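PDB 3KH8: MaoC-like dehydratase from Phytophthora Capsici, which probably catalyses the reversible hydration of enoyl-CoA thioesters, as a hot dog-fold carbon-oxygen lyase related to the hydratase 2 part of multifunctional enzyme type 2. Local coordinates for residues 56-61 / 85-90; 91-96 / 101-106; 264-269 / 295-300. All blocks are in the same frame, centred on the assembly; numbering follows the deposited sequence.

Interaction 1 (56-61 / 85-90); sequences QRDLLM and PLYPVC
Leu59 and Tyr87 carry this contact. Methyl CD2 of Leu59 sits over one face of the Tyr87 ring, 4.1 Å from the ring centroid. This is a CH-pi contact. The methyl is displaced toward one side of the ring, and its nearest ring atom is Tyr87 CD2, 3.7 Å from Leu59 CD2. The two side chains meet at about a right angle. At the far end of the ring, Tyr87 OH lies 3.7 Å from CB of Asp58, so the tyrosine spans two successive residues of helix 56-65. With CG anti to the backbone N (chi1 179°), Tyr87 presents a ring face to Leu59 and its OH reaches Asp58. The Tyr87 backbone belongs to a short 3-10 turn, where Cys90 N donates to Tyr87 O at 2.8 Å. Beyond this shell, Tyr62 of the same helix meets the Tyr87 ring edge-to-face. Asp58 turns its carboxylate to other partners. OD2 accepts from the backbone N of Asn55 and from Gln98 NE2, while OD1 forms a salt bridge with Arg57 NH2 of the second subunit. The contact joins helix 56-65 to the loop before helix 91-94, in the region matching the hydratase 2 N-terminal domain. Between 56-61 and 85-90 it is apolar and CH-pi, with no hydrogen bond, while the Asp58 carboxylate is engaged by Asn55, Gln98 and the second subunit.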
# COMPACT_ATOMS: atom_id res chain seq x y z
N GLN A 56 6.76 -9.23 -6.47
CA GLN A 56 5.32 -9.23 -6.70
C GLN A 56 4.59 -8.25 -5.79
O GLN A 56 3.70 -7.52 -6.24
CB GLN A 56 4.72 -10.61 -6.49
CG GLN A 56 4.86 -11.53 -7.66
CD GLN A 56 3.80 -12.61 -7.65
OE1 GLN A 56 3.40 -13.10 -6.59
NE2 GLN A 56 3.32 -12.96 -8.84
N ARG A 57 4.95 -8.26 -4.51
CA ARG A 57 4.32 -7.38 -3.53
C ARG A 57 4.47 -5.90 -3.90
O ARG A 57 3.53 -5.13 -3.72
CB ARG A 57 4.89 -7.67 -2.13
CG ARG A 57 4.28 -6.86 -1.00
CD ARG A 57 4.81 -7.37 0.32
NE ARG A 57 4.34 -6.60 1.47
CZ ARG A 57 5.13 -5.87 2.25
NH1 ARG A 57 6.43 -5.81 2.01
NH2 ARG A 57 4.62 -5.21 3.28
N ASP A 58 5.64 -5.52 -4.43
CA ASP A 58 5.84 -4.15 -4.93
C ASP A 58 4.84 -3.79 -6.03
O ASP A 58 4.37 -2.66 -6.09
CB ASP A 58 7.28 -3.95 -5.44
CG ASP A 58 8.33 -4.14 -4.35
OD1 ASP A 58 8.14 -3.63 -3.23
OD2 ASP A 58 9.35 -4.79 -4.64
N LEU A 59 4.55 -4.76 -6.90
CA LEU A 59 3.58 -4.55 -7.99
C LEU A 59 2.17 -4.31 -7.46
O LEU A 59 1.47 -3.41 -7.93
CB LEU A 59 3.59 -5.74 -8.96
CG LEU A 59 4.89 -6.08 -9.71
CD1 LEU A 59 4.68 -7.30 -10.61
CD2 LEU A 59 5.39 -4.91 -10.53
N LEU A 60 1.77 -5.11 -6.46
CA LEU A 60 0.49 -4.94 -5.79
C LEU A 60 0.39 -3.59 -5.07
O LEU A 60 -0.63 -2.91 -5.16
CB LEU A 60 0.23 -6.09 -4.80
CG LEU A 60 0.22 -7.52 -5.36
CD1 LEU A 60 0.03 -8.56 -4.26
CD2 LEU A 60 -0.85 -7.69 -6.42
N MET A 61 1.47 -3.21 -4.38
CA MET A 61 1.52 -1.94 -3.65
C MET A 61 1.40 -0.74 -4.58
O MET A 61 0.77 0.26 -4.23
CB MET A 61 2.83 -1.84 -2.85
CG MET A 61 2.96 -2.88 -1.72
SD MET A 61 4.53 -2.76 -0.84
CE MET A 61 4.58 -1.00 -0.48
N PRO A 85 1.47 -1.36 -16.47
CA PRO A 85 2.49 -0.97 -17.46
C PRO A 85 3.33 0.27 -17.13
O PRO A 85 4.46 0.38 -17.60
CB PRO A 85 1.66 -0.74 -18.73
CG PRO A 85 0.54 -1.69 -18.59
CD PRO A 85 0.17 -1.61 -17.12
N LEU A 86 2.79 1.18 -16.32
CA LEU A 86 3.53 2.39 -15.95
C LEU A 86 4.53 2.17 -14.81
O LEU A 86 5.34 3.06 -14.52
CB LEU A 86 2.57 3.53 -15.59
CG LEU A 86 3.16 4.95 -15.64
CD1 LEU A 86 3.37 5.41 -17.08
CD2 LEU A 86 2.28 5.94 -14.89
N TYR A 87 4.49 1.01 -14.16
CA TYR A 87 5.34 0.77 -12.98
C TYR A 87 6.84 1.14 -13.12
O TYR A 87 7.42 1.66 -12.17
CB TYR A 87 5.16 -0.64 -12.40
CG TYR A 87 6.05 -0.89 -11.19
CD1 TYR A 87 5.82 -0.22 -9.99
CD2 TYR A 87 7.13 -1.77 -11.27
CE1 TYR A 87 6.65 -0.43 -8.88
CE2 TYR A 87 7.96 -1.98 -10.16
CZ TYR A 87 7.71 -1.31 -8.98
OH TYR A 87 8.52 -1.51 -7.89
N PRO A 88 7.47 0.88 -14.29
CA PRO A 88 8.89 1.25 -14.42
C PRO A 88 9.28 2.67 -13.98
O PRO A 88 10.42 2.87 -13.57
CB PRO A 88 9.16 1.04 -15.91
CG PRO A 88 8.28 -0.10 -16.27
CD PRO A 88 7.01 0.10 -15.46
N VAL A 89 8.35 3.64 -14.04
CA VAL A 89 8.64 5.01 -13.57
C VAL A 89 9.07 5.07 -12.10
O VAL A 89 9.72 6.04 -11.69
CB VAL A 89 7.46 6.01 -13.79
CG1 VAL A 89 7.07 6.06 -15.25
CG2 VAL A 89 6.25 5.69 -12.90
N CYS A 90 8.69 4.06 -11.32
CA CYS A 90 9.03 4.01 -9.90
C CYS A 90 10.44 3.49 -9.65
O CYS A 90 11.02 3.79 -8.61
CB CYS A 90 8.02 3.14 -9.15
SG CYS A 90 6.39 3.88 -9.06

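Interaction 2 (91-96 / 101-106); sequences LPFKGQ and VPFPPE
Phe93 meets both Phe103 and Pro105 in the apolar contacts. The two phenylalanine rings approach edge to edge, with Phe93 CE1 4.3 Å from Phe103 CE1. Pro105 CG lies 4.1 Å from Phe93 CD1, oblique to the ring. Phe93 points its ring this way with CG anti to its own carbonyl carbon (chi1 -65°). On the other ring, Pro104 CB covers one face of Phe103, and the peptide bond before Pro104 is cis.

The chain here leaves the short helix 91-94 and folds back on it within a few residues. Gly95, with positive phi, ends the helix, and its N still bonds to Leu91 O at 2.9 Å. Both segments lie in the hydratase 2 N-terminal part, and both phenylalanines touch Asp228 in a loop of the MaoC-like part, Phe103 also Asn230.

A second group of contacts sets carbon against backbone oxygen. Phe93 O faces Val101 CG1 at 3.4 Å and Pro105 CG at 3.5 Å, so two apolar side chains pack against one carbonyl oxygen. No hydrogen bond crosses between the segments. The polar contacts lead elsewhere: Lys94 NZ donates to the carbonyls of Ser97 and Thr53, and Gln96 NE2 bonds to Thr53 OG1.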
# COMPACT_ATOMS: atom_id res chain seq x y z
N LEU A 91 10.98 2.73 -10.60
CA LEU A 91 12.26 2.03 -10.40
C LEU A 91 13.48 2.92 -10.15
O LEU A 91 14.35 2.56 -9.35
CB LEU A 91 12.51 1.00 -11.51
CG LEU A 91 11.53 -0.18 -11.60
CD1 LEU A 91 11.71 -0.94 -12.90
CD2 LEU A 91 11.66 -1.12 -10.39
N PRO A 92 13.56 4.10 -10.82
CA PRO A 92 14.65 5.03 -10.49
C PRO A 92 14.59 5.58 -9.06
O PRO A 92 15.62 5.99 -8.52
CB PRO A 92 14.46 6.16 -11.50
CG PRO A 92 13.74 5.54 -12.63
CD PRO A 92 12.81 4.56 -12.00
N PHE A 93 13.40 5.61 -8.46
CA PHE A 93 13.26 5.99 -7.06
C PHE A 93 13.65 4.82 -6.15
O PHE A 93 14.39 4.99 -5.17
CB PHE A 93 11.82 6.40 -6.74
CG PHE A 93 11.35 7.64 -7.46
CD1 PHE A 93 11.47 8.89 -6.86
CD2 PHE A 93 10.75 7.54 -8.71
CE1 PHE A 93 11.03 10.04 -7.52
CE2 PHE A 93 10.30 8.69 -9.38
CZ PHE A 93 10.44 9.94 -8.78
N LYS A 94 13.14 3.65 -6.49
CA LYS A 94 13.22 2.46 -5.64
C LYS A 94 14.62 1.83 -5.60
O LYS A 94 15.08 1.37 -4.55
CB LYS A 94 12.19 1.43 -6.10
CG LYS A 94 11.93 0.31 -5.11
CD LYS A 94 11.20 -0.83 -5.77
CE LYS A 94 10.91 -1.93 -4.76
NZ LYS A 94 12.11 -2.78 -4.52
N GLY A 95 15.28 1.80 -6.76
CA GLY A 95 16.51 1.03 -6.92
C GLY A 95 16.27 -0.40 -6.48
O GLY A 95 15.33 -1.06 -6.93
N GLN A 96 17.11 -0.88 -5.56
CA GLN A 96 16.99 -2.23 -5.02
C GLN A 96 16.46 -2.25 -3.58
O GLN A 96 16.48 -3.29 -2.92
CB GLN A 96 18.33 -2.97 -5.10
CG GLN A 96 18.70 -3.47 -6.49
CD GLN A 96 19.84 -4.47 -6.46
OE1 GLN A 96 20.98 -4.12 -6.11
NE2 GLN A 96 19.55 -5.72 -6.81
N VAL A 101 12.64 4.89 1.03
CA VAL A 101 13.75 5.51 0.31
C VAL A 101 13.73 7.01 0.60
O VAL A 101 12.92 7.74 0.03
CB VAL A 101 13.67 5.25 -1.22
CG1 VAL A 101 14.87 5.88 -1.96
CG2 VAL A 101 13.59 3.75 -1.52
N PRO A 102 14.61 7.48 1.50
CA PRO A 102 14.65 8.92 1.79
C PRO A 102 14.88 9.76 0.53
O PRO A 102 15.70 9.40 -0.31
CB PRO A 102 15.82 9.04 2.78
CG PRO A 102 15.84 7.70 3.47
CD PRO A 102 15.55 6.73 2.36
N PHE A 103 14.13 10.85 0.42
CA PHE A 103 14.14 11.69 -0.78
C PHE A 103 15.23 12.76 -0.68
O PHE A 103 15.37 13.39 0.37
CB PHE A 103 12.76 12.34 -0.99
CG PHE A 103 12.62 13.06 -2.30
CD1 PHE A 103 12.19 12.39 -3.44
CD2 PHE A 103 12.93 14.42 -2.40
CE1 PHE A 103 12.07 13.05 -4.66
CE2 PHE A 103 12.81 15.09 -3.61
CZ PHE A 103 12.38 14.41 -4.75
N PRO A 104 15.99 12.98 -1.78
CA PRO A 104 15.91 12.27 -3.06
C PRO A 104 16.79 11.01 -3.08
O PRO A 104 17.85 11.01 -2.46
CB PRO A 104 16.42 13.30 -4.07
CG PRO A 104 17.36 14.17 -3.29
CD PRO A 104 16.98 14.08 -1.82
N PRO A 105 16.34 9.96 -3.79
CA PRO A 105 17.13 8.74 -3.98
C PRO A 105 18.48 9.03 -4.63
O PRO A 105 18.57 9.92 -5.48
CB PRO A 105 16.26 7.90 -4.92
CG PRO A 105 14.89 8.39 -4.72
CD PRO A 105 14.99 9.84 -4.38
N GLU A 106 19.51 8.27 -4.25
CA GLU A 106 20.86 8.48 -4.78
C GLU A 106 20.89 8.38 -6.31
O GLU A 106 21.69 9.03 -6.97
CB GLU A 106 21.87 7.49 -4.16
CG GLU A 106 21.75 6.05 -4.65
CD GLU A 106 22.87 5.15 -4.14
OE1 GLU A 106 24.04 5.59 -4.06
OE2 GLU A 106 22.57 3.98 -3.82

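Interaction 3 (264-269 / 295-300); sequences KQFCGG and MWQEGS
An amide nitrogen and a sulfur flank the Phe266 ring near two different ring carbons. Gln297 NE2 lies 3.4 Å from Phe266 CE1, and Met295 SD lies 3.8 Å from Phe266 CE2. Both approach obliquely. The sulfur makes a Met-aromatic contact, 5.1 Å from the ring centroid and 73° off its normal. The amide plane of Gln297 stands almost perpendicular to the ring, at 88°. One ring face is covered by CG of the preceding residue, Gln265, 3.5 Å above the plane.

Each end of the Gln297 amide has a hydrogen-bond partner. OE1 accepts from Gly299 N at 3.0 Å, in the carbonyl plane and on a lone pair, though the bond is bent (144° at the hydrogen). NE2 bonds to Tyr324 OH. These two bonds fix the rotation of the amide beside the ring. A chi2 bend brings the amide back to Gly299.

The contact packs the last turn of helix 251-266 against strand 290-297 near Met295 and Gln297, as the central helix of a hot dog fold lies on its sheet. Val303 of strand 302-309 touches both Phe266 and Met295. Phe209 of strand 209-214 meets Met295 and Gln265, and Tyr324 adds its ring beside Phe266.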
# COMPACT_ATOMS: atom_id res chain seq x y z
N LYS A 264 -7.84 0.52 -19.67
CA LYS A 264 -9.21 -0.00 -19.56
C LYS A 264 -9.99 0.18 -20.86
O LYS A 264 -10.69 -0.73 -21.31
CB LYS A 264 -9.94 0.68 -18.39
CG LYS A 264 -11.26 0.04 -18.00
CD LYS A 264 -11.93 0.83 -16.88
CE LYS A 264 -13.23 0.18 -16.45
NZ LYS A 264 -13.86 0.94 -15.33
N GLN A 265 -9.85 1.36 -21.47
CA GLN A 265 -10.59 1.68 -22.69
C GLN A 265 -10.05 0.97 -23.94
O GLN A 265 -10.83 0.47 -24.76
CB GLN A 265 -10.66 3.19 -22.91
CG GLN A 265 -11.48 3.63 -24.14
CD GLN A 265 -12.92 3.17 -24.10
OE1 GLN A 265 -13.61 3.32 -23.09
NE2 GLN A 265 -13.40 2.62 -25.22
N PHE A 266 -8.73 0.90 -24.07
CA PHE A 266 -8.10 0.52 -25.34
C PHE A 266 -7.35 -0.81 -25.40
O PHE A 266 -7.24 -1.40 -26.48
CB PHE A 266 -7.19 1.66 -25.83
CG PHE A 266 -7.92 2.96 -26.04
CD1 PHE A 266 -8.72 3.16 -27.16
CD2 PHE A 266 -7.81 3.98 -25.10
CE1 PHE A 266 -9.39 4.36 -27.36
CE2 PHE A 266 -8.49 5.19 -25.28
CZ PHE A 266 -9.28 5.38 -26.41
N CYS A 267 -6.82 -1.28 -24.28
CA CYS A 267 -5.86 -2.39 -24.33
C CYS A 267 -6.44 -3.81 -24.25
O CYS A 267 -5.70 -4.79 -24.36
CB CYS A 267 -4.75 -2.20 -23.29
SG CYS A 267 -3.62 -0.84 -23.66
N GLY A 268 -7.76 -3.92 -24.08
CA GLY A 268 -8.45 -5.22 -24.05
C GLY A 268 -7.86 -6.25 -23.10
O GLY A 268 -7.70 -7.41 -23.46
N GLY A 269 -7.53 -5.81 -21.88
CA GLY A 269 -7.03 -6.71 -20.84
C GLY A 269 -5.64 -7.29 -21.06
O GLY A 269 -5.24 -8.23 -20.38
N MET A 295 -10.36 11.34 -23.45
CA MET A 295 -9.64 10.57 -24.46
C MET A 295 -10.14 10.79 -25.89
O MET A 295 -11.35 10.75 -26.16
CB MET A 295 -9.65 9.08 -24.10
CG MET A 295 -8.93 8.76 -22.77
SD MET A 295 -9.28 7.13 -22.09
CE MET A 295 -10.91 7.37 -21.38
N TRP A 296 -9.20 11.04 -26.80
CA TRP A 296 -9.50 11.24 -28.21
C TRP A 296 -8.82 10.16 -29.05
O TRP A 296 -7.59 10.09 -29.11
CB TRP A 296 -9.01 12.62 -28.68
CG TRP A 296 -9.76 13.81 -28.15
CD1 TRP A 296 -10.81 14.46 -28.75
CD2 TRP A 296 -9.49 14.54 -26.94
NE1 TRP A 296 -11.22 15.52 -27.98
CE2 TRP A 296 -10.43 15.59 -26.86
CE3 TRP A 296 -8.55 14.39 -25.90
CZ2 TRP A 296 -10.45 16.50 -25.80
CZ3 TRP A 296 -8.58 15.29 -24.84
CH2 TRP A 296 -9.53 16.33 -24.80
N GLN A 297 -9.63 9.32 -29.68
CA GLN A 297 -9.15 8.31 -30.63
C GLN A 297 -8.70 9.01 -31.91
O GLN A 297 -9.47 9.75 -32.53
CB GLN A 297 -10.26 7.29 -30.92
CG GLN A 297 -9.94 6.26 -32.02
CD GLN A 297 -8.87 5.25 -31.61
OE1 GLN A 297 -7.72 5.34 -32.04
NE2 GLN A 297 -9.24 4.30 -30.77
N GLU A 298 -7.44 8.81 -32.29
CA GLU A 298 -6.90 9.41 -33.51
C GLU A 298 -6.61 8.38 -34.59
O GLU A 298 -6.13 8.72 -35.68
CB GLU A 298 -5.67 10.27 -33.20
CG GLU A 298 -5.97 11.51 -32.37
CD GLU A 298 -6.80 12.54 -33.11
OE1 GLU A 298 -6.23 13.27 -33.95
OE2 GLU A 298 -8.01 12.63 -32.85
N GLY A 299 -6.90 7.11 -34.30
CA GLY A 299 -6.67 6.02 -35.25
C GLY A 299 -5.22 5.61 -35.29
O GLY A 299 -4.35 6.27 -34.71
N SER A 300 -4.95 4.49 -35.98
CA SER A 300 -3.60 3.94 -36.12
C SER A 300 -2.93 3.63 -34.77
O SER A 300 -1.70 3.64 -34.66
CB SER A 300 -2.72 4.86 -36.99
OG SER A 300 -3.34 5.11 -38.24

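In the fold
Interactions 1 and 2 are neighbours, with centres 14 Å apart. They follow directly in sequence, as 85-90 runs into 91-96. Lys94 joins them: its CD lies 3.5 Å from Tyr87 OH, and its NZ forms a long, weak ion pair with Asp58 OD2 at 3.4 Å. Both belong to the hydratase 2 N-terminal part, and interaction 1 also reaches the second subunit. Phe93 and Phe103 of interaction 2 touch the Asp228-Asn230 loop, which matches the hydratase 2 motif and so probably lies at the active site. Interaction 3, in the MaoC-like part, is centred about 22 Å from interaction 1 and 32 Å from interaction 2. Its nearest atoms stay about 7 Å from interaction 1.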